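Local coordinates for heme-binding protein HutZ (Vibrio cholerae, PDB 3TGV) that binds heme and very probably breaks it down oxidatively to biliverdin, releasing the iron, at residues A[61-66]-A[81-86]; A[45-50]-A[120-125]; A[13-18]-A[106-111]; A[34-39]-A[99-104]. The protein carries 1 engineered substitution. All blocks are in the same frame, centred on the assembly; numbering follows the deposited sequence.

Interaction 1: A[61-66]-A[81-86]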
loop_
_atom_site.group_PDB
_atom_site.type_symbol
_atom_site.label_atom_id
_atom_site.label_comp_id
_atom_site.label_asym_id
_atom_site.label_seq_id
_atom_site.Cartn_x
_atom_site.Cartn_y
_atom_site.Cartn_z
ATOM N N GLN A 61 7.904 -11.912 -6.989
ATOM C CA GLN A 61 7.109 -12.063 -5.777
ATOM C C GLN A 61 6.517 -10.726 -5.385
ATOM O O GLN A 61 7.162 -9.687 -5.526
ATOM C CB GLN A 61 7.932 -12.645 -4.642
ATOM C CG GLN A 61 9.140 -11.852 -4.290
ATOM C CD GLN A 61 10.076 -12.635 -3.404
ATOM O OE1 GLN A 61 9.639 -13.356 -2.506
ATOM N NE2 GLN A 61 11.369 -12.504 -3.651
ATOM N N VAL A 62 5.274 -10.765 -4.920
ATOM C CA VAL A 62 4.531 -9.571 -4.558
ATOM C C VAL A 62 3.746 -9.838 -3.289
ATOM O O VAL A 62 3.245 -10.935 -3.095
ATOM C CB VAL A 62 3.445 -9.258 -5.581
ATOM C CG1 VAL A 62 3.273 -7.762 -5.713
ATOM C CG2 VAL A 62 3.758 -9.915 -6.894
ATOM N N SER A 63 3.614 -8.822 -2.452
ATOM C CA SER A 63 2.643 -8.852 -1.376
ATOM C C SER A 63 1.500 -7.920 -1.793
ATOM O O SER A 63 1.736 -6.776 -2.195
ATOM C CB SER A 63 3.293 -8.448 -0.046
ATOM O OG SER A 63 2.364 -8.440 1.029
ATOM N N ILE A 64 0.268 -8.425 -1.740
ATOM C CA ILE A 64 -0.900 -7.696 -2.244
ATOM C C ILE A 64 -1.884 -7.324 -1.132
ATOM O O ILE A 64 -2.144 -8.118 -0.221
ATOM C CB ILE A 64 -1.654 -8.540 -3.279
ATOM C CG1 ILE A 64 -0.780 -8.769 -4.514
ATOM C CG2 ILE A 64 -2.982 -7.877 -3.658
ATOM C CD1 ILE A 64 -1.269 -9.883 -5.403
ATOM N N MET A 65 -2.427 -6.116 -1.197
ATOM C CA MET A 65 -3.435 -5.692 -0.227
ATOM C C MET A 65 -4.580 -4.939 -0.890
ATOM O O MET A 65 -4.369 -4.042 -1.718
ATOM C CB MET A 65 -2.809 -4.836 0.878
ATOM C CG MET A 65 -3.815 -4.287 1.871
ATOM S SD MET A 65 -3.059 -3.465 3.294
ATOM C CE MET A 65 -2.211 -2.127 2.464
ATOM N N MET A 66 -5.791 -5.325 -0.523
ATOM C CA MET A 66 -7.003 -4.645 -0.945
ATOM C C MET A 66 -7.581 -4.035 0.338
ATOM O O MET A 66 -7.827 -4.750 1.314
ATOM C CB MET A 66 -7.942 -5.684 -1.561
ATOM C CG MET A 66 -9.177 -5.171 -2.266
ATOM S SD MET A 66 -10.216 -6.565 -2.810
ATOM C CE MET A 66 -9.032 -7.533 -3.719
ATOM N N ARG A 81 -9.593 -4.931 5.450
ATOM C CA ARG A 81 -8.634 -5.285 4.409
ATOM C C ARG A 81 -8.479 -6.782 4.175
ATOM O O ARG A 81 -8.786 -7.597 5.054
ATOM C CB ARG A 81 -7.270 -4.684 4.745
ATOM C CG ARG A 81 -6.627 -5.250 6.014
ATOM C CD ARG A 81 -5.488 -4.350 6.489
ATOM N NE ARG A 81 -4.784 -4.902 7.643
ATOM C CZ ARG A 81 -5.110 -4.657 8.912
ATOM N NH1 ARG A 81 -6.128 -3.862 9.201
ATOM N NH2 ARG A 81 -4.410 -5.208 9.895
ATOM N N LEU A 82 -7.999 -7.115 2.976
ATOM C CA LEU A 82 -7.630 -8.471 2.581
ATOM C C LEU A 82 -6.179 -8.421 2.146
ATOM O O LEU A 82 -5.811 -7.560 1.350
ATOM C CB LEU A 82 -8.439 -8.918 1.366
ATOM C CG LEU A 82 -9.957 -9.054 1.468
ATOM C CD1 LEU A 82 -10.519 -9.506 0.144
ATOM C CD2 LEU A 82 -10.355 -10.026 2.593
ATOM N N THR A 83 -5.351 -9.333 2.636
ATOM C CA THR A 83 -3.936 -9.327 2.256
ATOM C C THR A 83 -3.474 -10.742 1.918
ATOM O O THR A 83 -3.901 -11.724 2.554
ATOM C CB THR A 83 -3.055 -8.743 3.381
ATOM O OG1 THR A 83 -3.596 -7.490 3.817
ATOM C CG2 THR A 83 -1.634 -8.503 2.885
ATOM N N PHE A 84 -2.610 -10.847 0.917
ATOM C CA PHE A 84 -2.050 -12.132 0.516
ATOM C C PHE A 84 -0.794 -11.920 -0.312
ATOM O O PHE A 84 -0.619 -10.862 -0.918
ATOM C CB PHE A 84 -3.071 -12.966 -0.268
ATOM C CG PHE A 84 -3.595 -12.303 -1.517
ATOM C CD1 PHE A 84 -4.615 -11.370 -1.448
ATOM C CD2 PHE A 84 -3.094 -12.646 -2.769
ATOM C CE1 PHE A 84 -5.108 -10.761 -2.598
ATOM C CE2 PHE A 84 -3.588 -12.039 -3.932
ATOM C CZ PHE A 84 -4.599 -11.102 -3.838
ATOM N N ASP A 85 0.085 -12.916 -0.315
ATOM C CA ASP A 85 1.281 -12.884 -1.146
ATOM C C ASP A 85 0.988 -13.660 -2.411
ATOM O O ASP A 85 0.082 -14.493 -2.422
ATOM C CB ASP A 85 2.479 -13.489 -0.418
ATOM C CG ASP A 85 2.898 -12.673 0.798
ATOM O OD1 ASP A 85 2.430 -11.520 0.950
ATOM O OD2 ASP A 85 3.696 -13.189 1.610
ATOM N N ALA A 86 1.743 -13.377 -3.476
ATOM C CA ALA A 86 1.488 -13.961 -4.787
ATOM C C ALA A 86 2.761 -14.138 -5.613
ATOM O O ALA A 86 3.814 -13.629 -5.265
ATOM C CB ALA A 86 0.480 -13.107 -5.558
#
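Phe84 holds CG between its own backbone N and carbonyl carbon (chi1 58°), while Ile64 sets CG1 anti to its carbonyl carbon and CG2 anti to N, and these torsions lay the isoleucine across one face of the ring. Ile64 CB sits over that face, 4.0 Å from the Phe84 ring centroid and offset toward the rim, a CH-pi contact. Ile64 CD1 lies 3.5 Å from Phe84 CE2 and goes on to Ala86 CB at 3.7 Å. Further along the same face Met66 and Leu82 run side by side. The opposite face is more polar. There Ser63 OG donates to Asp85 OD1 at 3.1 Å, nearly along the C-O axis, and also bonds Val30 N of the second subunit; Met65 CG is 3.8 Å from Thr83 OG1. Between the two faces, the pairs Val62-Ala86, Ile64-Phe84 and Met66-Leu82 each exchange two backbone hydrogen bonds, the shortest from Ile64 N to Phe84 O at 2.7 Å, and the strand directions differ by 164°. This is a regular antiparallel ladder with one face turned inward and the other meeting the partner subunit, as in the dimeric split barrels of the FMN-binding clan.

Interaction 2: A[45-50]-A[120-125]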
loop_
_atom_site.group_PDB
_atom_site.type_symbol
_atom_site.label_atom_id
_atom_site.label_comp_id
_atom_site.label_asym_id
_atom_site.label_seq_id
_atom_site.Cartn_x
_atom_site.Cartn_y
_atom_site.Cartn_z
ATOM N N LEU A 45 -2.349 -3.936 -15.030
ATOM C CA LEU A 45 -1.788 -3.423 -16.278
ATOM C C LEU A 45 -0.962 -2.185 -15.959
ATOM O O LEU A 45 -1.511 -1.106 -15.751
ATOM C CB LEU A 45 -2.908 -3.063 -17.257
ATOM C CG LEU A 45 -2.492 -2.547 -18.644
ATOM C CD1 LEU A 45 -1.669 -3.597 -19.375
ATOM C CD2 LEU A 45 -3.700 -2.139 -19.470
ATOM N N ILE A 46 0.356 -2.348 -15.928
ATOM C CA ILE A 46 1.233 -1.335 -15.362
ATOM C C ILE A 46 2.413 -0.963 -16.277
ATOM O O ILE A 46 2.752 -1.687 -17.217
ATOM C CB ILE A 46 1.771 -1.775 -13.982
ATOM C CG1 ILE A 46 2.561 -3.075 -14.114
ATOM C CG2 ILE A 46 0.628 -1.929 -13.004
ATOM C CD1 ILE A 46 3.287 -3.496 -12.837
ATOM N N SER A 47 3.044 0.161 -15.969
ATOM C CA SER A 47 4.069 0.731 -16.834
ATOM C C SER A 47 5.486 0.292 -16.481
ATOM O O SER A 47 5.922 0.419 -15.339
ATOM C CB SER A 47 3.965 2.258 -16.814
ATOM O OG SER A 47 4.929 2.858 -17.658
ATOM N N HIS A 48 6.209 -0.203 -17.485
ATOM C CA HIS A 48 7.611 -0.578 -17.331
ATOM C C HIS A 48 8.469 0.609 -16.905
ATOM O O HIS A 48 9.566 0.437 -16.366
ATOM C CB HIS A 48 8.151 -1.176 -18.631
ATOM C CG HIS A 48 9.543 -1.713 -18.512
ATOM N ND1 HIS A 48 10.656 -0.984 -18.882
ATOM C CD2 HIS A 48 10.004 -2.898 -18.051
ATOM C CE1 HIS A 48 11.742 -1.705 -18.657
ATOM N NE2 HIS A 48 11.372 -2.869 -18.153
ATOM N N ILE A 49 7.979 1.819 -17.136
ATOM C CA ILE A 49 8.693 2.989 -16.638
ATOM C C ILE A 49 8.734 3.035 -15.100
ATOM O O ILE A 49 9.699 3.515 -14.504
ATOM C CB ILE A 49 8.129 4.278 -17.213
ATOM C CG1 ILE A 49 8.313 4.279 -18.737
ATOM C CG2 ILE A 49 8.836 5.488 -16.603
ATOM C CD1 ILE A 49 7.622 5.429 -19.436
ATOM N N ALA A 50 7.703 2.507 -14.452
ATOM C CA ALA A 50 7.641 2.538 -12.991
ATOM C C ALA A 50 8.377 1.342 -12.375
ATOM O O ALA A 50 8.525 0.298 -13.008
ATOM C CB ALA A 50 6.188 2.569 -12.537
ATOM N N GLN A 120 3.476 0.291 -25.454
ATOM C CA GLN A 120 4.440 -0.794 -25.314
ATOM C C GLN A 120 5.009 -0.923 -23.905
ATOM O O GLN A 120 5.303 -2.037 -23.459
ATOM C CB GLN A 120 5.568 -0.701 -26.355
ATOM C CG GLN A 120 6.726 0.225 -25.998
ATOM C CD GLN A 120 8.050 -0.265 -26.578
ATOM O OE1 GLN A 120 8.370 -1.455 -26.510
ATOM N NE2 GLN A 120 8.816 0.648 -27.159
ATOM N N ASP A 121 5.162 0.188 -23.184
ATOM C CA ASP A 121 5.636 0.049 -21.806
ATOM C C ASP A 121 4.572 -0.477 -20.834
ATOM O O ASP A 121 4.888 -0.806 -19.696
ATOM C CB ASP A 121 6.361 1.295 -21.255
ATOM C CG ASP A 121 5.695 2.586 -21.638
ATOM O OD1 ASP A 121 4.542 2.814 -21.222
ATOM O OD2 ASP A 121 6.345 3.388 -22.337
ATOM N N PHE A 122 3.326 -0.585 -21.278
ATOM C CA PHE A 122 2.311 -1.164 -20.402
ATOM C C PHE A 122 2.247 -2.668 -20.519
ATOM O O PHE A 122 1.908 -3.208 -21.568
ATOM C CB PHE A 122 0.944 -0.522 -20.594
ATOM C CG PHE A 122 0.745 0.694 -19.747
ATOM C CD1 PHE A 122 1.153 1.935 -20.197
ATOM C CD2 PHE A 122 0.180 0.591 -18.482
ATOM C CE1 PHE A 122 0.987 3.060 -19.415
ATOM C CE2 PHE A 122 0.009 1.712 -17.692
ATOM C CZ PHE A 122 0.412 2.948 -18.159
ATOM N N MET A 123 2.594 -3.327 -19.420
ATOM C CA MET A 123 2.697 -4.770 -19.363
ATOM C C MET A 123 1.552 -5.324 -18.524
ATOM O O MET A 123 1.109 -4.682 -17.572
ATOM C CB MET A 123 4.025 -5.160 -18.718
ATOM C CG MET A 123 5.224 -4.454 -19.303
ATOM S SD MET A 123 6.714 -4.774 -18.344
ATOM C CE MET A 123 7.817 -5.317 -19.653
ATOM N N LEU A 124 1.085 -6.516 -18.872
ATOM C CA LEU A 124 0.020 -7.162 -18.112
ATOM C C LEU A 124 0.589 -8.288 -17.261
ATOM O O LEU A 124 1.160 -9.243 -17.786
ATOM C CB LEU A 124 -1.046 -7.701 -19.064
ATOM C CG LEU A 124 -2.205 -8.508 -18.478
ATOM C CD1 LEU A 124 -3.048 -7.657 -17.534
ATOM C CD2 LEU A 124 -3.055 -9.058 -19.607
ATOM N N PHE A 125 0.447 -8.175 -15.946
ATOM C CA PHE A 125 0.951 -9.210 -15.049
ATOM C C PHE A 125 -0.184 -10.012 -14.432
ATOM O O PHE A 125 -1.146 -9.442 -13.931
ATOM C CB PHE A 125 1.814 -8.612 -13.929
ATOM C CG PHE A 125 3.157 -8.105 -14.390
ATOM C CD1 PHE A 125 4.283 -8.910 -14.308
ATOM C CD2 PHE A 125 3.290 -6.828 -14.894
ATOM C CE1 PHE A 125 5.518 -8.450 -14.726
ATOM C CE2 PHE A 125 4.519 -6.364 -15.316
ATOM C CZ PHE A 125 5.633 -7.177 -15.233
#
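Strands 45-47 and 122-125 run antiparallel but strongly twisted, at 139°, with Ile46 and Met123 exchanging two backbone bonds and His48 N closing the end on Asp121 O at 2.6 Å. Phe122 lies across the first strand: Ser47 CB stands over one ring face, 4.0 Å from the Phe122 centroid, while Leu45 O meets the rim near the ring plane, 3.6 Å from Phe122 CD2. The Leu45 side chain, at about a right angle to that of Phe122, also meets CD2, with its CG. On the other face of the sheet Ile46 places CG1 between N and the carbonyl carbon (chi1 60°), which carries it against Phe125, Ile46 CG1 to Phe125 CD2 3.9 Å. Met123 meets the imidazole of His48 with its sulfur at the ring edge, 4.8 Å from Met123 SD to the centroid, and with Met123 CE 3.6 Å from His48 CD2. Ser47 OG accepts from Ile49 N at 3.3 Å, an ST turn inside the type I turn leading to helix 51-58. That helix lies over Ile46 and Phe125, and its Glu57 takes a weak bond from His48 NE2. The hydrogen bonds between the two segments are all main-chain, which suggests a strand pair held in register by the backbone, with apolar and aromatic contacts on both faces.

Interaction 3: A[13-18]-A[106-111]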
loop_
_atom_site.group_PDB
_atom_site.type_symbol
_atom_site.label_atom_id
_atom_site.label_comp_id
_atom_site.label_asym_id
_atom_site.label_seq_id
_atom_site.Cartn_x
_atom_site.Cartn_y
_atom_site.Cartn_z
ATOM N N GLU A 13 -16.355 -4.287 -4.971
ATOM C CA GLU A 13 -16.360 -2.832 -4.879
ATOM C C GLU A 13 -14.960 -2.244 -5.041
ATOM O O GLU A 13 -14.780 -1.236 -5.722
ATOM C CB GLU A 13 -16.972 -2.380 -3.547
ATOM C CG GLU A 13 -17.105 -0.858 -3.389
ATOM C CD GLU A 13 -15.825 -0.186 -2.896
ATOM O OE1 GLU A 13 -15.151 -0.771 -2.012
ATOM O OE2 GLU A 13 -15.503 0.928 -3.391
ATOM N N ARG A 14 -13.967 -2.861 -4.407
ATOM C CA ARG A 14 -12.614 -2.320 -4.459
ATOM C C ARG A 14 -12.053 -2.464 -5.868
ATOM O O ARG A 14 -12.172 -3.517 -6.485
ATOM C CB ARG A 14 -11.718 -3.012 -3.435
ATOM C CG ARG A 14 -12.188 -2.849 -1.993
ATOM C CD ARG A 14 -11.676 -1.558 -1.375
ATOM N NE ARG A 14 -12.518 -0.414 -1.694
ATOM C CZ ARG A 14 -12.117 0.851 -1.653
ATOM N NH1 ARG A 14 -10.863 1.155 -1.329
ATOM N NH2 ARG A 14 -12.969 1.819 -1.961
ATOM N N LYS A 15 -11.453 -1.395 -6.382
ATOM C CA LYS A 15 -10.977 -1.385 -7.752
ATOM C C LYS A 15 -9.452 -1.421 -7.844
ATOM O O LYS A 15 -8.897 -1.600 -8.927
ATOM C CB LYS A 15 -11.518 -0.146 -8.477
ATOM C CG LYS A 15 -13.042 -0.028 -8.391
ATOM C CD LYS A 15 -13.710 -0.455 -9.690
ATOM C CE LYS A 15 -15.127 -0.957 -9.458
ATOM N NZ LYS A 15 -15.975 0.034 -8.742
ATOM N N THR A 16 -8.777 -1.253 -6.715
ATOM C CA THR A 16 -7.322 -1.145 -6.710
ATOM C C THR A 16 -6.648 -2.103 -5.723
ATOM O O THR A 16 -7.187 -2.412 -4.652
ATOM C CB THR A 16 -6.872 0.299 -6.375
ATOM O OG1 THR A 16 -7.528 1.229 -7.253
ATOM C CG2 THR A 16 -5.384 0.438 -6.563
ATOM N N LEU A 17 -5.468 -2.569 -6.109
ATOM C CA LEU A 17 -4.584 -3.313 -5.229
ATOM C C LEU A 17 -3.427 -2.428 -4.801
ATOM O O LEU A 17 -2.880 -1.653 -5.610
ATOM C CB LEU A 17 -4.008 -4.531 -5.961
ATOM C CG LEU A 17 -4.977 -5.544 -6.567
ATOM C CD1 LEU A 17 -4.217 -6.705 -7.238
ATOM C CD2 LEU A 17 -5.932 -6.047 -5.481
ATOM N N GLN A 18 -3.043 -2.540 -3.539
ATOM C CA GLN A 18 -1.765 -1.996 -3.112
ATOM C C GLN A 18 -0.739 -3.117 -3.168
ATOM O O GLN A 18 -1.010 -4.249 -2.729
ATOM C CB GLN A 18 -1.838 -1.405 -1.701
ATOM C CG GLN A 18 -3.179 -0.774 -1.345
ATOM C CD GLN A 18 -3.612 0.307 -2.297
ATOM O OE1 GLN A 18 -4.733 0.295 -2.816
ATOM N NE2 GLN A 18 -2.732 1.272 -2.522
ATOM N N GLY A 106 -11.388 -3.397 -19.586
ATOM C CA GLY A 106 -12.165 -2.387 -20.287
ATOM C C GLY A 106 -13.564 -2.297 -19.702
ATOM O O GLY A 106 -14.074 -1.209 -19.450
ATOM N N GLU A 107 -14.188 -3.447 -19.471
ATOM C CA GLU A 107 -15.522 -3.461 -18.878
ATOM C C GLU A 107 -15.552 -2.808 -17.490
ATOM O O GLU A 107 -16.501 -2.098 -17.153
ATOM C CB GLU A 107 -16.072 -4.888 -18.807
ATOM C CG GLU A 107 -17.257 -5.045 -17.861
ATOM C CD GLU A 107 -18.538 -5.454 -18.574
ATOM O OE1 GLU A 107 -19.274 -6.315 -18.032
ATOM O OE2 GLU A 107 -18.808 -4.912 -19.671
ATOM N N ARG A 108 -14.516 -3.038 -16.689
ATOM C CA ARG A 108 -14.489 -2.487 -15.335
ATOM C C ARG A 108 -14.052 -1.029 -15.300
ATOM O O ARG A 108 -14.541 -0.258 -14.479
ATOM C CB ARG A 108 -13.580 -3.307 -14.419
ATOM C CG ARG A 108 -13.937 -3.172 -12.941
ATOM C CD ARG A 108 -13.011 -3.975 -12.036
ATOM N NE ARG A 108 -13.585 -4.087 -10.694
ATOM C CZ ARG A 108 -12.902 -4.400 -9.595
ATOM N NH1 ARG A 108 -11.593 -4.623 -9.661
ATOM N NH2 ARG A 108 -13.534 -4.482 -8.423
ATOM N N PHE A 109 -13.119 -0.655 -16.173
ATOM C CA PHE A 109 -12.505 0.671 -16.097
ATOM C C PHE A 109 -12.784 1.579 -17.292
ATOM O O PHE A 109 -12.491 2.771 -17.245
ATOM C CB PHE A 109 -10.997 0.552 -15.875
ATOM C CG PHE A 109 -10.635 -0.204 -14.638
ATOM C CD1 PHE A 109 -10.877 0.335 -13.387
ATOM C CD2 PHE A 109 -10.074 -1.460 -14.721
ATOM C CE1 PHE A 109 -10.550 -0.364 -12.237
ATOM C CE2 PHE A 109 -9.747 -2.158 -13.582
ATOM C CZ PHE A 109 -9.986 -1.611 -12.338
ATOM N N GLY A 110 -13.340 1.017 -18.359
ATOM C CA GLY A 110 -13.792 1.827 -19.480
ATOM C C GLY A 110 -12.753 2.205 -20.519
ATOM O O GLY A 110 -11.711 1.561 -20.652
ATOM N N GLU A 111 -13.054 3.267 -21.264
ATOM C CA GLU A 111 -12.260 3.669 -22.427
ATOM C C GLU A 111 -10.763 3.756 -22.172
ATOM O O GLU A 111 -9.956 3.414 -23.039
ATOM C CB GLU A 111 -12.734 5.020 -22.956
ATOM C CG GLU A 111 -14.147 5.031 -23.497
ATOM C CD GLU A 111 -14.501 6.368 -24.118
ATOM O OE1 GLU A 111 -13.580 7.196 -24.293
ATOM O OE2 GLU A 111 -15.693 6.594 -24.426
#
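Arg108 and Phe109, in the last turn of helix 96-109, press on Arg14 and Lys15, the link between helix 3-13 and strand 16-22 of the split barrel. The close part is around the guanidinium. Arg108 starts with CG anti to N (chi1 -156°) and stays extended to NE, reaching across to put Arg108 NH2 2.6 Å from Arg14 O, a weak bond because the N-H points well off the oxygen (125°). The same NH2 also bonds Gln12 O, and NH1 bonds Phe35 O, so three carbonyls surround the group; the C-terminal end of helix 3-13 would probably welcome its positive charge. Lys15 lays its aliphatic part on the guanidinium, CD over one face and Lys15 CE 3.7 Å from Arg108 NE. Phe109 packs closely too: Phe109 CE1 lies 3.9 Å from Lys15 CB, and the ring meets Phe77 of the second subunit edge-to-face. Outward the contact slackens. Lys15 NZ, 5.1 Å from Arg108 NH2 and not in contact with it, is held weakly to Glu13 O. Apart from this loose side, solvent-exposed Glu13 grips its buried neighbour Arg14 side-on, OE1 to NE and OE2 to NH2, while Arg14 NH1 bridges to Asp69. At the rim of the Phe109 ring, near its plane, Lys15 O sits 3.6 Å from Phe109 CZ.

Interaction 4: A[34-39]-A[99-104]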
loop_
_atom_site.group_PDB
_atom_site.type_symbol
_atom_site.label_atom_id
_atom_site.label_comp_id
_atom_site.label_asym_id
_atom_site.label_seq_id
_atom_site.Cartn_x
_atom_site.Cartn_y
_atom_site.Cartn_z
ATOM N N PRO A 34 -4.899 -0.442 -10.404
ATOM C CA PRO A 34 -6.251 -0.968 -10.629
ATOM C C PRO A 34 -6.120 -2.432 -11.066
ATOM O O PRO A 34 -5.085 -2.808 -11.625
ATOM C CB PRO A 34 -6.783 -0.091 -11.775
ATOM C CG PRO A 34 -6.033 1.205 -11.624
ATOM C CD PRO A 34 -4.660 0.835 -11.102
ATOM N N PHE A 35 -7.121 -3.258 -10.792
ATOM C CA PHE A 35 -7.013 -4.682 -11.094
ATOM C C PHE A 35 -8.344 -5.241 -11.562
ATOM O O PHE A 35 -9.385 -4.622 -11.372
ATOM C CB PHE A 35 -6.586 -5.463 -9.840
ATOM C CG PHE A 35 -7.693 -5.626 -8.822
ATOM C CD1 PHE A 35 -8.077 -4.560 -8.016
ATOM C CD2 PHE A 35 -8.354 -6.845 -8.674
ATOM C CE1 PHE A 35 -9.087 -4.709 -7.072
ATOM C CE2 PHE A 35 -9.377 -7.000 -7.747
ATOM C CZ PHE A 35 -9.742 -5.946 -6.939
ATOM N N VAL A 36 -8.290 -6.416 -12.175
ATOM C CA VAL A 36 -9.461 -7.277 -12.295
ATOM C C VAL A 36 -9.059 -8.644 -11.774
ATOM O O VAL A 36 -7.870 -8.965 -11.712
ATOM C CB VAL A 36 -9.939 -7.418 -13.758
ATOM C CG1 VAL A 36 -10.324 -6.067 -14.326
ATOM C CG2 VAL A 36 -8.867 -8.075 -14.609
ATOM N N GLN A 37 -10.037 -9.454 -11.387
ATOM C CA GLN A 37 -9.729 -10.815 -10.958
ATOM C C GLN A 37 -10.672 -11.817 -11.597
ATOM O O GLN A 37 -11.821 -11.500 -11.910
ATOM C CB GLN A 37 -9.727 -10.958 -9.433
ATOM C CG GLN A 37 -11.090 -10.863 -8.775
ATOM C CD GLN A 37 -11.617 -12.208 -8.274
ATOM O OE1 GLN A 37 -11.140 -13.280 -8.673
ATOM N NE2 GLN A 37 -12.611 -12.152 -7.390
ATOM N N ASN A 38 -10.147 -13.012 -11.832
ATOM C CA ASN A 38 -10.916 -14.094 -12.419
ATOM C C ASN A 38 -10.310 -15.431 -12.039
ATOM O O ASN A 38 -9.483 -15.505 -11.123
ATOM C CB ASN A 38 -11.042 -13.944 -13.941
ATOM C CG ASN A 38 -9.696 -13.785 -14.635
ATOM O OD1 ASN A 38 -8.748 -14.528 -14.375
ATOM N ND2 ASN A 38 -9.609 -12.799 -15.520
ATOM N N GLN A 39 -10.721 -16.480 -12.742
ATOM C CA GLN A 39 -10.368 -17.842 -12.362
ATOM C C GLN A 39 -8.871 -18.086 -12.486
ATOM O O GLN A 39 -8.332 -19.026 -11.887
ATOM C CB GLN A 39 -11.130 -18.834 -13.238
ATOM C CG GLN A 39 -11.704 -20.021 -12.481
ATOM C CD GLN A 39 -12.674 -20.830 -13.331
ATOM O OE1 GLN A 39 -12.518 -20.926 -14.555
ATOM N NE2 GLN A 39 -13.694 -21.402 -12.685
ATOM N N CYS A 99 -6.153 -10.999 -24.270
ATOM C CA CYS A 99 -7.381 -10.452 -24.824
ATOM C C CYS A 99 -8.536 -10.536 -23.827
ATOM O O CYS A 99 -9.315 -9.594 -23.693
ATOM C CB CYS A 99 -7.724 -11.160 -26.137
ATOM S SG CYS A 99 -6.410 -11.026 -27.392
ATOM N N GLN A 100 -8.635 -11.653 -23.113
ATOM C CA GLN A 100 -9.700 -11.828 -22.126
ATOM C C GLN A 100 -9.605 -10.805 -20.997
ATOM O O GLN A 100 -10.581 -10.126 -20.666
ATOM C CB GLN A 100 -9.663 -13.239 -21.548
ATOM C CG GLN A 100 -9.943 -14.327 -22.567
ATOM C CD GLN A 100 -9.513 -15.701 -22.088
ATOM O OE1 GLN A 100 -9.755 -16.080 -20.938
ATOM N NE2 GLN A 100 -8.860 -16.454 -22.968
ATOM N N VAL A 101 -8.421 -10.698 -20.407
ATOM C CA VAL A 101 -8.216 -9.792 -19.285
ATOM C C VAL A 101 -8.356 -8.331 -19.721
ATOM O O VAL A 101 -8.976 -7.532 -19.018
ATOM C CB VAL A 101 -6.853 -10.031 -18.604
ATOM C CG1 VAL A 101 -6.644 -9.044 -17.454
ATOM C CG2 VAL A 101 -6.768 -11.463 -18.099
ATOM N N ILE A 102 -7.795 -7.982 -20.878
ATOM C CA ILE A 102 -7.957 -6.625 -21.386
ATOM C C ILE A 102 -9.444 -6.303 -21.523
ATOM O O ILE A 102 -9.914 -5.245 -21.090
ATOM C CB ILE A 102 -7.263 -6.420 -22.747
ATOM C CG1 ILE A 102 -5.745 -6.582 -22.622
ATOM C CG2 ILE A 102 -7.585 -5.047 -23.294
ATOM C CD1 ILE A 102 -5.095 -5.623 -21.648
ATOM N N ALA A 103 -10.183 -7.223 -22.129
ATOM C CA ALA A 103 -11.633 -7.093 -22.227
ATOM C C ALA A 103 -12.257 -6.824 -20.860
ATOM O O ALA A 103 -12.991 -5.853 -20.686
ATOM C CB ALA A 103 -12.230 -8.356 -22.828
ATOM N N GLN A 104 -11.965 -7.695 -19.894
ATOM C CA GLN A 104 -12.498 -7.551 -18.543
ATOM C C GLN A 104 -12.163 -6.181 -17.969
ATOM O O GLN A 104 -13.020 -5.507 -17.404
ATOM C CB GLN A 104 -11.963 -8.662 -17.629
ATOM C CG GLN A 104 -12.577 -8.680 -16.236
ATOM C CD GLN A 104 -12.144 -9.880 -15.419
ATOM O OE1 GLN A 104 -11.310 -10.686 -15.854
ATOM N NE2 GLN A 104 -12.722 -10.017 -14.226
#
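In this helix-on-strand contact, helix 96-109 clamps the end of strand 28-38 through the amide of Gln104, which bridges Gln37 and Asn38. A fully stretched Gln104 side chain (chi1 -174°) carries its amide past Val36 to the strand backbone. There Gln104 NE2 donates to Gln37 O at 2.9 Å, approaching from well above the carbonyl plane. Gln104 OE1 accepts from Asn38 ND2 at 2.7 Å, in the carbonyl plane, with the two amides turned 31° from each other. Each end of the Gln104 amide therefore has a partner, which fixes its rotation, while Asn38 OD1 bonds Glu40 N and fixes the asparagine. Alongside, Val36 CB touches Gln104 CD at 3.7 Å, and one methyl, Val36 CG2, meets Val101 CG1 at 3.7 Å. Phe43 of strand 41-47 packs on Val36, Asn38 and Val101 alike, and Met105 and Phe109 of the same helix continue the packing along Val36.

Interactions 1 and 2 are strand pairs in one curled antiparallel sheet, 1 buried and 2 partly so; 4, partly buried, docks helix 96-109 on the sheet, and 3, at the surface, joins its last turn to the link into strand 16-22. Backbone bonds dominate the first two, whereas the helix contacts depend on an arginine in 3 and paired amides in 4. Interactions 3 and 4 lie about 9 Å apart between centres and are joined where strands 16-22 and 28-38 pair. Interaction 1 meets 3 through Met65 O and Gln18 N, probably a hydrogen bond, and both touch the second subunit. Interaction 2, which no other chain touches, reaches 4 by Leu124 packing on Val101.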